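Local coordinates for periplasmic solute binding protein (Pectobacterium atrosepticum, PDB 4RY1), which probably binds a sugar in the periplasm and delivers it to an ABC-type transporter, as other family 1 solute-binding proteins do, at residues A3-S8 with I33-E38; A21-F26 with N307-N312. One frame throughout, in Å; residues are numbered along the deposited sequence.

Interaction 1. Residues A3-S8 with I33-E38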
# COMPACT_ATOMS: atom_id res chain seq x y z
N ALA A 3 -27.43 20.36 -9.06
CA ALA A 3 -26.42 20.53 -8.00
C ALA A 3 -25.09 19.92 -8.45
O ALA A 3 -25.09 18.88 -9.06
CB ALA A 3 -26.86 19.87 -6.72
N GLU A 4 -23.98 20.55 -8.09
CA GLU A 4 -22.66 20.16 -8.61
C GLU A 4 -21.70 19.70 -7.51
O GLU A 4 -21.49 20.41 -6.51
CB GLU A 4 -22.04 21.31 -9.43
CG GLU A 4 -20.71 20.97 -10.10
CD GLU A 4 -20.14 22.15 -10.87
OE1 GLU A 4 -18.96 22.50 -10.66
OE2 GLU A 4 -20.89 22.74 -11.67
N ILE A 5 -21.13 18.52 -7.72
CA ILE A 5 -20.09 17.97 -6.85
C ILE A 5 -18.84 17.60 -7.65
O ILE A 5 -18.91 17.14 -8.80
CB ILE A 5 -20.56 16.80 -5.98
CG1 ILE A 5 -21.01 15.63 -6.82
CG2 ILE A 5 -21.72 17.24 -5.09
CD1 ILE A 5 -21.27 14.38 -6.00
N ARG A 6 -17.71 17.81 -7.02
CA ARG A 6 -16.40 17.54 -7.61
C ARG A 6 -15.79 16.33 -6.92
O ARG A 6 -15.98 16.14 -5.72
CB ARG A 6 -15.47 18.72 -7.38
CG ARG A 6 -15.88 19.99 -8.10
CD ARG A 6 -15.20 21.20 -7.49
NE ARG A 6 -13.76 21.01 -7.49
CZ ARG A 6 -12.93 21.54 -6.60
NH1 ARG A 6 -13.38 22.33 -5.63
NH2 ARG A 6 -11.64 21.25 -6.67
N ILE A 7 -15.14 15.47 -7.70
CA ILE A 7 -14.47 14.26 -7.16
C ILE A 7 -13.07 14.12 -7.75
O ILE A 7 -12.90 14.22 -8.97
CB ILE A 7 -15.30 12.95 -7.39
CG1 ILE A 7 -14.55 11.74 -6.88
CG2 ILE A 7 -15.70 12.80 -8.84
CD1 ILE A 7 -15.41 10.49 -6.79
N SER A 8 -12.09 13.95 -6.88
CA SER A 8 -10.72 13.67 -7.29
C SER A 8 -10.23 12.28 -6.94
O SER A 8 -10.61 11.69 -5.92
CB SER A 8 -9.74 14.70 -6.72
OG SER A 8 -9.58 14.63 -5.30
N ILE A 33 -27.95 15.74 -10.62
CA ILE A 33 -26.65 15.98 -9.99
C ILE A 33 -25.52 16.01 -11.05
O ILE A 33 -25.36 15.08 -11.82
CB ILE A 33 -26.32 14.93 -8.91
CG1 ILE A 33 -27.40 14.88 -7.82
CG2 ILE A 33 -24.98 15.27 -8.26
CD1 ILE A 33 -27.25 13.79 -6.77
N THR A 34 -24.77 17.11 -11.05
CA THR A 34 -23.61 17.30 -11.92
C THR A 34 -22.39 16.80 -11.17
O THR A 34 -22.18 17.18 -10.03
CB THR A 34 -23.43 18.80 -12.30
OG1 THR A 34 -24.49 19.20 -13.18
CG2 THR A 34 -22.09 19.06 -12.98
N VAL A 35 -21.58 15.96 -11.82
CA VAL A 35 -20.33 15.46 -11.22
C VAL A 35 -19.16 15.93 -12.07
O VAL A 35 -19.10 15.66 -13.27
CB VAL A 35 -20.26 13.93 -11.09
CG1 VAL A 35 -18.95 13.51 -10.45
CG2 VAL A 35 -21.45 13.43 -10.27
N LYS A 36 -18.25 16.66 -11.44
CA LYS A 36 -17.03 17.11 -12.09
C LYS A 36 -15.87 16.25 -11.67
O LYS A 36 -15.46 16.25 -10.52
CB LYS A 36 -16.76 18.55 -11.72
CG LYS A 36 -17.86 19.45 -12.20
CD LYS A 36 -17.51 20.11 -13.52
CE LYS A 36 -18.74 20.75 -14.14
NZ LYS A 36 -19.16 20.03 -15.38
N ALA A 37 -15.36 15.50 -12.64
CA ALA A 37 -14.26 14.59 -12.39
C ALA A 37 -12.95 15.35 -12.47
O ALA A 37 -12.70 16.10 -13.42
CB ALA A 37 -14.30 13.44 -13.38
N GLU A 38 -12.12 15.11 -11.47
CA GLU A 38 -10.81 15.76 -11.34
C GLU A 38 -9.77 14.70 -10.97
O GLU A 38 -9.41 14.51 -9.82
CB GLU A 38 -10.84 16.85 -10.27
CG GLU A 38 -11.88 17.93 -10.54
CD GLU A 38 -11.92 19.03 -9.51
OE1 GLU A 38 -11.25 18.95 -8.47
OE2 GLU A 38 -12.69 19.97 -9.76
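Arg6 grips Glu38 side-on, with two nitrogens of the guanidinium each holding one carboxylate oxygen. NE of Arg6 donates to OE2 of Glu38 at 2.7 Å, and NH2 of Arg6 donates to OE1 of Glu38 at 2.9 Å. OE1 uses its syn lone pair. OE2 is also met on its syn side, but 28° out of the carboxylate plane, and the two flat groups are twisted 41° apart. The Arg6 chain bends at chi3 (55°), which swings the guanidinium over to Glu38. NH1 of Arg6 is bonded to the backbone O of Gln57, so the group is held from a second direction.

Glu4 lies on the same face, its extended chain crossing Thr34 and Lys36. CG of Glu4 meets CG2 of Thr34 at 3.7 Å. NZ of Lys36 does not reach the Glu4 carboxylate.

The other face is apolar. CG2 of Ile7 meets CG1 of Val35 at 3.7 Å, and Ile5 packs more loosely on Val35 and Ile33. Helices 13-29 and 299-310 cover this side.

Five backbone hydrogen bonds join the strands in parallel register. Helix 13-29 connects them, making this the first beta-alpha-beta unit of the periplasmic binding protein fold.

Interaction 2. Residues A21-F26 with N307-N312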
# COMPACT_ATOMS: atom_id res chain seq x y z
N ALA A 21 -16.96 5.50 -15.75
CA ALA A 21 -18.12 4.62 -15.99
C ALA A 21 -19.05 4.67 -14.77
O ALA A 21 -20.28 4.74 -14.90
CB ALA A 21 -17.67 3.20 -16.24
N ALA A 22 -18.47 4.61 -13.58
CA ALA A 22 -19.28 4.67 -12.36
C ALA A 22 -20.01 6.01 -12.24
O ALA A 22 -21.17 6.07 -11.85
CB ALA A 22 -18.44 4.41 -11.12
N ILE A 23 -19.29 7.08 -12.55
CA ILE A 23 -19.87 8.43 -12.52
C ILE A 23 -21.02 8.56 -13.50
O ILE A 23 -22.07 9.09 -13.19
CB ILE A 23 -18.79 9.51 -12.73
CG1 ILE A 23 -17.86 9.57 -11.50
CG2 ILE A 23 -19.42 10.87 -13.03
CD1 ILE A 23 -16.57 10.32 -11.76
N ASN A 24 -20.82 8.04 -14.70
CA ASN A 24 -21.88 8.09 -15.70
C ASN A 24 -23.13 7.31 -15.26
O ASN A 24 -24.28 7.75 -15.50
CB ASN A 24 -21.40 7.62 -17.08
CG ASN A 24 -20.53 8.66 -17.75
OD1 ASN A 24 -20.82 9.86 -17.71
ND2 ASN A 24 -19.45 8.22 -18.37
N ALA A 25 -22.92 6.14 -14.66
CA ALA A 25 -24.04 5.35 -14.15
C ALA A 25 -24.74 6.11 -13.01
O ALA A 25 -25.97 6.11 -12.91
CB ALA A 25 -23.55 3.97 -13.71
N PHE A 26 -23.95 6.75 -12.15
CA PHE A 26 -24.53 7.57 -11.09
C PHE A 26 -25.41 8.68 -11.63
O PHE A 26 -26.51 8.92 -11.12
CB PHE A 26 -23.42 8.15 -10.21
CG PHE A 26 -23.91 9.10 -9.15
CD1 PHE A 26 -24.48 8.63 -7.98
CD2 PHE A 26 -23.82 10.47 -9.33
CE1 PHE A 26 -24.93 9.52 -6.99
CE2 PHE A 26 -24.29 11.34 -8.37
CZ PHE A 26 -24.83 10.86 -7.19
N ASN A 307 -21.65 6.04 -1.97
CA ASN A 307 -22.44 4.82 -1.83
C ASN A 307 -22.67 4.15 -3.17
O ASN A 307 -22.64 2.93 -3.28
CB ASN A 307 -23.77 5.11 -1.16
CG ASN A 307 -24.61 3.87 -1.03
OD1 ASN A 307 -24.35 3.03 -0.15
ND2 ASN A 307 -25.59 3.73 -1.89
N PHE A 308 -22.93 4.94 -4.20
CA PHE A 308 -23.17 4.38 -5.52
C PHE A 308 -21.97 3.58 -6.00
O PHE A 308 -22.10 2.45 -6.51
CB PHE A 308 -23.57 5.48 -6.51
CG PHE A 308 -24.06 4.95 -7.83
CD1 PHE A 308 -23.17 4.65 -8.84
CD2 PHE A 308 -25.40 4.70 -8.02
CE1 PHE A 308 -23.62 4.14 -10.03
CE2 PHE A 308 -25.86 4.19 -9.22
CZ PHE A 308 -24.96 3.92 -10.23
N MET A 309 -20.79 4.16 -5.83
CA MET A 309 -19.53 3.51 -6.24
C MET A 309 -19.20 2.23 -5.45
O MET A 309 -18.71 1.25 -6.01
CB MET A 309 -18.36 4.51 -6.13
CG MET A 309 -18.40 5.65 -7.15
SD MET A 309 -16.92 6.77 -7.12
CE MET A 309 -16.99 7.40 -8.80
N LEU A 310 -19.46 2.26 -4.15
CA LEU A 310 -19.00 1.20 -3.25
C LEU A 310 -20.02 0.10 -2.95
O LEU A 310 -19.66 -1.00 -2.54
CB LEU A 310 -18.47 1.80 -1.94
CG LEU A 310 -17.28 2.75 -2.07
CD1 LEU A 310 -16.76 3.13 -0.67
CD2 LEU A 310 -16.17 2.23 -2.95
N SER A 311 -21.28 0.42 -3.14
CA SER A 311 -22.37 -0.49 -2.75
C SER A 311 -23.43 -0.73 -3.80
O SER A 311 -24.01 -1.82 -3.81
CB SER A 311 -23.01 0.04 -1.45
OG SER A 311 -22.05 0.08 -0.38
N ASN A 312 -23.72 0.23 -4.66
CA ASN A 312 -24.77 0.04 -5.66
C ASN A 312 -24.25 -0.91 -6.74
O ASN A 312 -23.16 -0.70 -7.25
CB ASN A 312 -25.17 1.38 -6.30
CG ASN A 312 -26.35 1.27 -7.26
OD1 ASN A 312 -26.28 0.56 -8.25
ND2 ASN A 312 -27.41 2.00 -6.98
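This is a buried helix-helix contact between apolar side chains of helix 13-29 and the C-terminal end of helix 299-310, beside the sheet that contains strands 3-10 and 33-40. An aromatic pair and a methionine tip carry it.

Phe308 carries most of the contact. Its CG stands anti to the backbone N (chi1 -170°), and the ring lies against the backbone of helix 13-29. CA of Phe26 sits over one face of this ring, 3.8 Å from its centroid and 14° off the normal. This is a CH-pi contact. The rim of the Phe308 ring also comes close to the helix backbone, with CE1 of Phe308 3.4 Å from N of Phe26. That N is already bonded to O of Ala22 within its own helix. The small side chain of Ala25 packs against the same ring, its CB 3.7 Å from CE1 of Phe308.

The Phe26 ring turns its edge toward the face of Phe308 in an offset edge-to-face pair. The centroids are 5.6 Å apart and the planes stand at 75°. CD1 of Phe26 leads, 3.7 Å from CG of Phe308, and also meets CB of Phe308.

Met309 makes the second part of the contact. Its chain is extended beyond CG and carries CE to helix 13-29. There CE of Met309 meets CG1 of Ile23 at 3.6 Å and lies 4.1 Å from CB of Ala22. Met309 has two conformers, so its contacts hold for one of them and are less certain.

Ile23 and Phe26 also pack on Val35 of strand 33-40, and Met309 reaches Ile7 of strand 3-10. Helix 313-319 adjoins the contact, with Ala318 touching Ala22 and Glu314 touching Phe308.

Overall arrangement
From the N terminus, the chain runs through strand 3-10, helix 13-29 and strand 33-40. Interaction 1 closes this short loop by pairing the two strands. Interaction 2 starts on the helix inside that loop and closes a far longer one, 281 residues later, at helix 299-310. The segments alternate along the chain, so the two contacts cross rather than nest. Their centres lie about 13 Å apart, and they touch directly: CG2 of Ile7 packs on CD1 of Ile23 at 3.9 Å, and CD1 of Ile33 on CZ of Phe26 at 3.8 Å. Together they tie the N-terminal strands to a helix from much later in the sequence.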